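Local coordinates for sulfur oxidation protein soxB (Thermus thermophilus, PDB 2WDD) that probably hydrolyses the sulfur-sulfur bond of cysteine S-thiosulfonate in the Sox sulfur oxidation pathway, using two manganese ions, at residues L20-L32 with L110-G122. Numbering follows the deposited sequence. Where two conformers were deposited one is given.
Sequences LYDLPPYGDATLL and LIRDQKARVEAEG
Gln114 reaches from the helix to the N-terminal loop and gives NE2 to Tyr21 O at 3.0 Å. The bond is nearly straight (162°). It meets a lone pair in the carbonyl plane, and the acceptor lies near the plane of the Gln114 amide. A bend at chi2 (-68°) turns the amide toward the loop. Arg314 binds its OE1, and NE2 also meets Asp113 OD2, so the amide is held at both ends. Arg117 lies with one guanidinium face under Tyr21 O. In one deposited conformer of each residue, its NH1 makes a salt bridge to Asp22 OD1 (2.8 Å), weakly angled, the two group planes 54° apart. Behind it, Asp113 OD2 takes Arg117 NE at 2.7 Å and positions the group. Tyr21 CD1 touches Leu110 CD1 at 3.6 Å, and its OH binds Pro333 O. Farther along, Glu121 OE1 packs on Pro25 CG at 3.2 Å. A water links Glu121 OE2 to Tyr26 N. On the strand, Leu32 CD1 lies against the backbone of Ile111 and Lys115. Val118 CG2 lies 3.6 Å from Thr30 OG1, which hydrogen-bonds Asp316 OD1. Strand 29-32 runs antiparallel to helix 110-120. A Schellman motif at Gly122 ends the helix. Strand 29-34, helix 104-120 and parallel strand 124-129 form a right-handed beta-alpha-beta crossover, its connection holding further helices, as in the metallophosphoesterase-like domain.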
loop_
_atom_site.group_PDB
_atom_site.type_symbol
_atom_site.label_atom_id
_atom_site.label_comp_id
_atom_site.label_asym_id
_atom_site.label_seq_id
_atom_site.Cartn_x
_atom_site.Cartn_y
_atom_site.Cartn_z
ATOM N N LEU A 20 12.121 0.553 -20.389
ATOM C CA LEU A 20 11.584 1.696 -21.122
ATOM C C LEU A 20 10.162 1.462 -21.631
ATOM O O LEU A 20 9.520 0.472 -21.276
ATOM C CB LEU A 20 12.533 2.135 -22.241
ATOM C CG LEU A 20 12.388 1.522 -23.633
ATOM C CD1 LEU A 20 13.417 2.140 -24.576
ATOM C CD2 LEU A 20 12.538 0.007 -23.581
ATOM N N TYR A 21 9.674 2.376 -22.463
ATOM C CA TYR A 21 8.296 2.331 -22.937
ATOM C C TYR A 21 8.024 1.798 -24.345
ATOM O O TYR A 21 6.898 1.403 -24.648
ATOM C CB TYR A 21 7.662 3.710 -22.767
ATOM C CG TYR A 21 8.005 4.370 -21.448
ATOM C CD1 TYR A 21 7.655 3.773 -20.243
ATOM C CD2 TYR A 21 8.678 5.586 -21.406
ATOM C CE1 TYR A 21 7.966 4.363 -19.038
ATOM C CE2 TYR A 21 8.994 6.187 -20.202
ATOM C CZ TYR A 21 8.631 5.567 -19.021
ATOM O OH TYR A 21 8.923 6.161 -17.816
ATOM N N ASP A 22 9.038 1.800 -25.208
ATOM C CA ASP A 22 8.869 1.333 -26.584
ATOM C C ASP A 22 8.972 -0.184 -26.689
ATOM O O ASP A 22 10.017 -0.723 -27.053
ATOM C CB ASP A 22 9.889 1.999 -27.512
ATOM C CG ASP A 22 9.611 1.721 -28.980
ATOM O OD1 ASP A 22 8.434 1.504 -29.334
ATOM O OD2 ASP A 22 10.570 1.721 -29.780
ATOM N N LEU A 23 7.874 -0.867 -26.378
ATOM C CA LEU A 23 7.826 -2.324 -26.416
ATOM C C LEU A 23 7.174 -2.864 -27.681
ATOM O O LEU A 23 6.164 -2.344 -28.142
ATOM C CB LEU A 23 7.044 -2.846 -25.205
ATOM C CG LEU A 23 7.682 -2.746 -23.820
ATOM C CD1 LEU A 23 6.598 -2.886 -22.755
ATOM C CD2 LEU A 23 8.737 -3.827 -23.645
ATOM N N PRO A 24 7.717 -3.961 -28.223
ATOM C CA PRO A 24 7.121 -4.577 -29.412
ATOM C C PRO A 24 5.842 -5.306 -29.019
ATOM O O PRO A 24 5.605 -5.569 -27.838
ATOM C CB PRO A 24 8.188 -5.585 -29.857
ATOM C CG PRO A 24 9.002 -5.856 -28.644
ATOM C CD PRO A 24 9.001 -4.583 -27.855
ATOM N N PRO A 25 4.996 -5.640 -30.004
ATOM C CA PRO A 25 3.744 -6.341 -29.695
ATOM C C PRO A 25 4.008 -7.733 -29.128
ATOM O O PRO A 25 5.047 -8.333 -29.395
ATOM C CB PRO A 25 3.059 -6.464 -31.067
ATOM C CG PRO A 25 3.701 -5.417 -31.921
ATOM C CD PRO A 25 5.114 -5.314 -31.435
ATOM N N TYR A 26 3.061 -8.237 -28.343
ATOM C CA TYR A 26 3.153 -9.575 -27.779
ATOM C C TYR A 26 1.782 -10.052 -27.327
ATOM O O TYR A 26 1.114 -9.382 -26.542
ATOM C CB TYR A 26 4.114 -9.623 -26.585
ATOM C CG TYR A 26 4.309 -11.023 -26.025
ATOM C CD1 TYR A 26 5.405 -11.796 -26.395
ATOM C CD2 TYR A 26 3.375 -11.588 -25.162
ATOM C CE1 TYR A 26 5.573 -13.085 -25.911
ATOM C CE2 TYR A 26 3.538 -12.877 -24.667
ATOM C CZ TYR A 26 4.640 -13.617 -25.039
ATOM O OH TYR A 26 4.819 -14.888 -24.540
ATOM N N GLY A 27 1.370 -11.211 -27.823
ATOM C CA GLY A 27 0.132 -11.842 -27.413
ATOM C C GLY A 27 -1.189 -11.325 -27.947
ATOM O O GLY A 27 -1.248 -10.537 -28.900
ATOM N N ASP A 28 -2.254 -11.801 -27.309
ATOM C CA ASP A 28 -3.626 -11.507 -27.690
ATOM C C ASP A 28 -4.277 -10.409 -26.864
ATOM O O ASP A 28 -5.226 -9.768 -27.319
ATOM C CB ASP A 28 -4.462 -12.775 -27.537
ATOM C CG ASP A 28 -3.830 -13.974 -28.221
ATOM O OD1 ASP A 28 -3.748 -13.956 -29.465
ATOM O OD2 ASP A 28 -3.414 -14.928 -27.526
ATOM N N ALA A 29 -3.811 -10.236 -25.633
ATOM C CA ALA A 29 -4.413 -9.251 -24.745
ATOM C C ALA A 29 -3.348 -8.587 -23.902
ATOM O O ALA A 29 -2.333 -9.197 -23.563
ATOM C CB ALA A 29 -5.442 -9.921 -23.839
ATOM N N THR A 30 -3.594 -7.338 -23.545
ATOM C CA THR A 30 -2.664 -6.622 -22.697
ATOM C C THR A 30 -3.414 -6.059 -21.517
ATOM O O THR A 30 -4.434 -5.397 -21.687
ATOM C CB THR A 30 -1.956 -5.499 -23.442
ATOM O OG1 THR A 30 -1.166 -6.062 -24.498
ATOM C CG2 THR A 30 -1.046 -4.715 -22.479
ATOM N N LEU A 31 -2.876 -6.292 -20.325
ATOM C CA LEU A 31 -3.448 -5.733 -19.105
ATOM C C LEU A 31 -2.507 -4.621 -18.634
ATOM O O LEU A 31 -1.284 -4.807 -18.562
ATOM C CB LEU A 31 -3.596 -6.807 -18.021
ATOM C CG LEU A 31 -4.272 -8.125 -18.427
ATOM C CD1 LEU A 31 -4.352 -9.067 -17.249
ATOM C CD2 LEU A 31 -5.664 -7.849 -18.998
ATOM N N LEU A 32 -3.073 -3.444 -18.388
ATOM C CA LEU A 32 -2.324 -2.292 -17.887
ATOM C C LEU A 32 -2.823 -2.163 -16.456
ATOM O O LEU A 32 -3.979 -1.801 -16.216
ATOM C CB LEU A 32 -2.614 -1.039 -18.706
ATOM C CG LEU A 32 -2.255 -1.241 -20.193
ATOM C CD1 LEU A 32 -2.663 -0.035 -21.049
ATOM C CD2 LEU A 32 -0.758 -1.559 -20.359
ATOM N N LEU A 110 1.180 7.645 -19.488
ATOM C CA LEU A 110 1.752 6.326 -19.723
ATOM C C LEU A 110 0.693 5.294 -20.116
ATOM O O LEU A 110 0.868 4.542 -21.073
ATOM C CB LEU A 110 2.529 5.857 -18.490
ATOM C CG LEU A 110 3.226 4.499 -18.625
ATOM C CD1 LEU A 110 4.115 4.471 -19.873
ATOM C CD2 LEU A 110 4.037 4.220 -17.370
ATOM N N ILE A 111 -0.413 5.247 -19.378
ATOM C CA ILE A 111 -1.478 4.305 -19.697
ATOM C C ILE A 111 -1.969 4.552 -21.122
ATOM O O ILE A 111 -2.171 3.613 -21.888
ATOM C CB ILE A 111 -2.646 4.421 -18.686
ATOM C CG1 ILE A 111 -2.211 3.904 -17.311
ATOM C CG2 ILE A 111 -3.892 3.678 -19.188
ATOM C CD1 ILE A 111 -3.179 4.238 -16.189
ATOM N N ARG A 112 -2.175 5.817 -21.464
ATOM C CA ARG A 112 -2.667 6.155 -22.799
ATOM C C ARG A 112 -1.663 5.769 -23.875
ATOM O O ARG A 112 -2.034 5.256 -24.929
ATOM C CB ARG A 112 -3.003 7.643 -22.883
ATOM C CG ARG A 112 -4.304 7.981 -22.200
ATOM C CD ARG A 112 -4.579 9.458 -22.231
ATOM N NE ARG A 112 -5.817 9.770 -21.530
ATOM C CZ ARG A 112 -6.170 10.991 -21.146
ATOM N NH1 ARG A 112 -5.376 12.020 -21.403
ATOM N NH2 ARG A 112 -7.314 11.178 -20.507
ATOM N N ASP A 113 -0.390 6.018 -23.603
ATOM C CA ASP A 113 0.669 5.678 -24.551
ATOM C C ASP A 113 0.613 4.184 -24.850
ATOM O O ASP A 113 0.550 3.762 -26.005
ATOM C CB ASP A 113 2.033 6.045 -23.963
ATOM C CG ASP A 113 3.189 5.620 -24.850
ATOM O OD1 ASP A 113 3.473 6.339 -25.829
ATOM O OD2 ASP A 113 3.855 4.613 -24.531
ATOM N N GLN A 114 0.592 3.383 -23.793
ATOM C CA GLN A 114 0.584 1.940 -23.950
ATOM C C GLN A 114 -0.680 1.398 -24.591
ATOM O O GLN A 114 -0.623 0.507 -25.445
ATOM C CB GLN A 114 0.870 1.265 -22.608
ATOM C CG GLN A 114 2.232 1.650 -22.060
ATOM C CD GLN A 114 3.361 1.079 -22.896
ATOM O OE1 GLN A 114 3.459 -0.134 -23.057
ATOM N NE2 GLN A 114 4.243 1.945 -23.394
ATOM N N LYS A 115 -1.825 1.929 -24.183
ATOM C CA LYS A 115 -3.088 1.470 -24.744
ATOM C C LYS A 115 -3.158 1.781 -26.238
ATOM O O LYS A 115 -3.611 0.951 -27.022
ATOM C CB LYS A 115 -4.278 2.104 -24.016
ATOM C CG LYS A 115 -5.612 1.463 -24.371
ATOM C CD LYS A 115 -6.710 1.880 -23.404
ATOM C CE LYS A 115 -8.079 1.470 -23.926
ATOM N NZ LYS A 115 -9.174 2.037 -23.093
ATOM N N ALA A 116 -2.708 2.972 -26.624
ATOM C CA ALA A 116 -2.726 3.374 -28.034
ATOM C C ALA A 116 -1.834 2.437 -28.841
ATOM O O ALA A 116 -2.199 1.985 -29.927
ATOM C CB ALA A 116 -2.253 4.815 -28.182
ATOM N N ARG A 117 -0.657 2.157 -28.293
ATOM C CA ARG A 117 0.290 1.265 -28.948
ATOM C C ARG A 117 -0.355 -0.091 -29.196
ATOM O O ARG A 117 -0.278 -0.625 -30.305
ATOM C CB ARG A 117 1.549 1.088 -28.098
ATOM C CG ARG A 117 2.472 2.293 -28.069
ATOM C CD ARG A 117 3.634 2.047 -27.119
ATOM N NE ARG A 117 4.356 3.270 -26.790
ATOM C CZ ARG A 117 5.620 3.502 -27.128
ATOM N NH1 ARG A 117 6.300 2.594 -27.814
ATOM N NH2 ARG A 117 6.204 4.642 -26.784
ATOM N N VAL A 118 -0.987 -0.646 -28.168
ATOM C CA VAL A 118 -1.647 -1.946 -28.261
ATOM C C VAL A 118 -2.786 -1.979 -29.272
ATOM O O VAL A 118 -2.943 -2.951 -30.013
ATOM C CB VAL A 118 -2.123 -2.432 -26.876
ATOM C CG1 VAL A 118 -3.067 -3.619 -27.016
ATOM C CG2 VAL A 118 -0.927 -2.783 -25.999
ATOM N N GLU A 119 -3.603 -0.936 -29.278
ATOM C CA GLU A 119 -4.732 -0.878 -30.196
ATOM C C GLU A 119 -4.281 -0.649 -31.639
ATOM O O GLU A 119 -4.902 -1.150 -32.576
ATOM C CB GLU A 119 -5.767 0.148 -29.728
ATOM C CG GLU A 119 -6.506 -0.315 -28.471
ATOM C CD GLU A 119 -7.409 0.748 -27.869
ATOM O OE1 GLU A 119 -7.245 1.942 -28.202
ATOM O OE2 GLU A 119 -8.277 0.385 -27.050
ATOM N N ALA A 120 -3.162 0.048 -31.811
ATOM C CA ALA A 120 -2.616 0.274 -33.144
ATOM C C ALA A 120 -2.136 -1.056 -33.718
ATOM O O ALA A 120 -2.113 -1.242 -34.935
ATOM C CB ALA A 120 -1.479 1.278 -33.099
ATOM N N GLU A 121 -1.767 -1.977 -32.829
ATOM C CA GLU A 121 -1.299 -3.309 -33.215
ATOM C C GLU A 121 -2.477 -4.250 -33.428
ATOM O O GLU A 121 -2.291 -5.447 -33.650
ATOM C CB GLU A 121 -0.432 -3.921 -32.106
ATOM C CG GLU A 121 0.760 -3.102 -31.660
ATOM C CD GLU A 121 1.331 -3.603 -30.341
ATOM O OE1 GLU A 121 2.459 -3.200 -29.984
ATOM O OE2 GLU A 121 0.649 -4.398 -29.656
ATOM N N GLY A 122 -3.691 -3.730 -33.277
ATOM C CA GLY A 122 -4.885 -4.543 -33.408
ATOM C C GLY A 122 -5.108 -5.388 -32.167
ATOM O O GLY A 122 -5.871 -6.353 -32.186
HETATM O O HOH W 1 3.533 -2.538 -27.778
HETATM O O HOH W 2 5.413 -0.014 -29.646
HETATM O O HOH W 3 1.183 -6.502 -27.291
#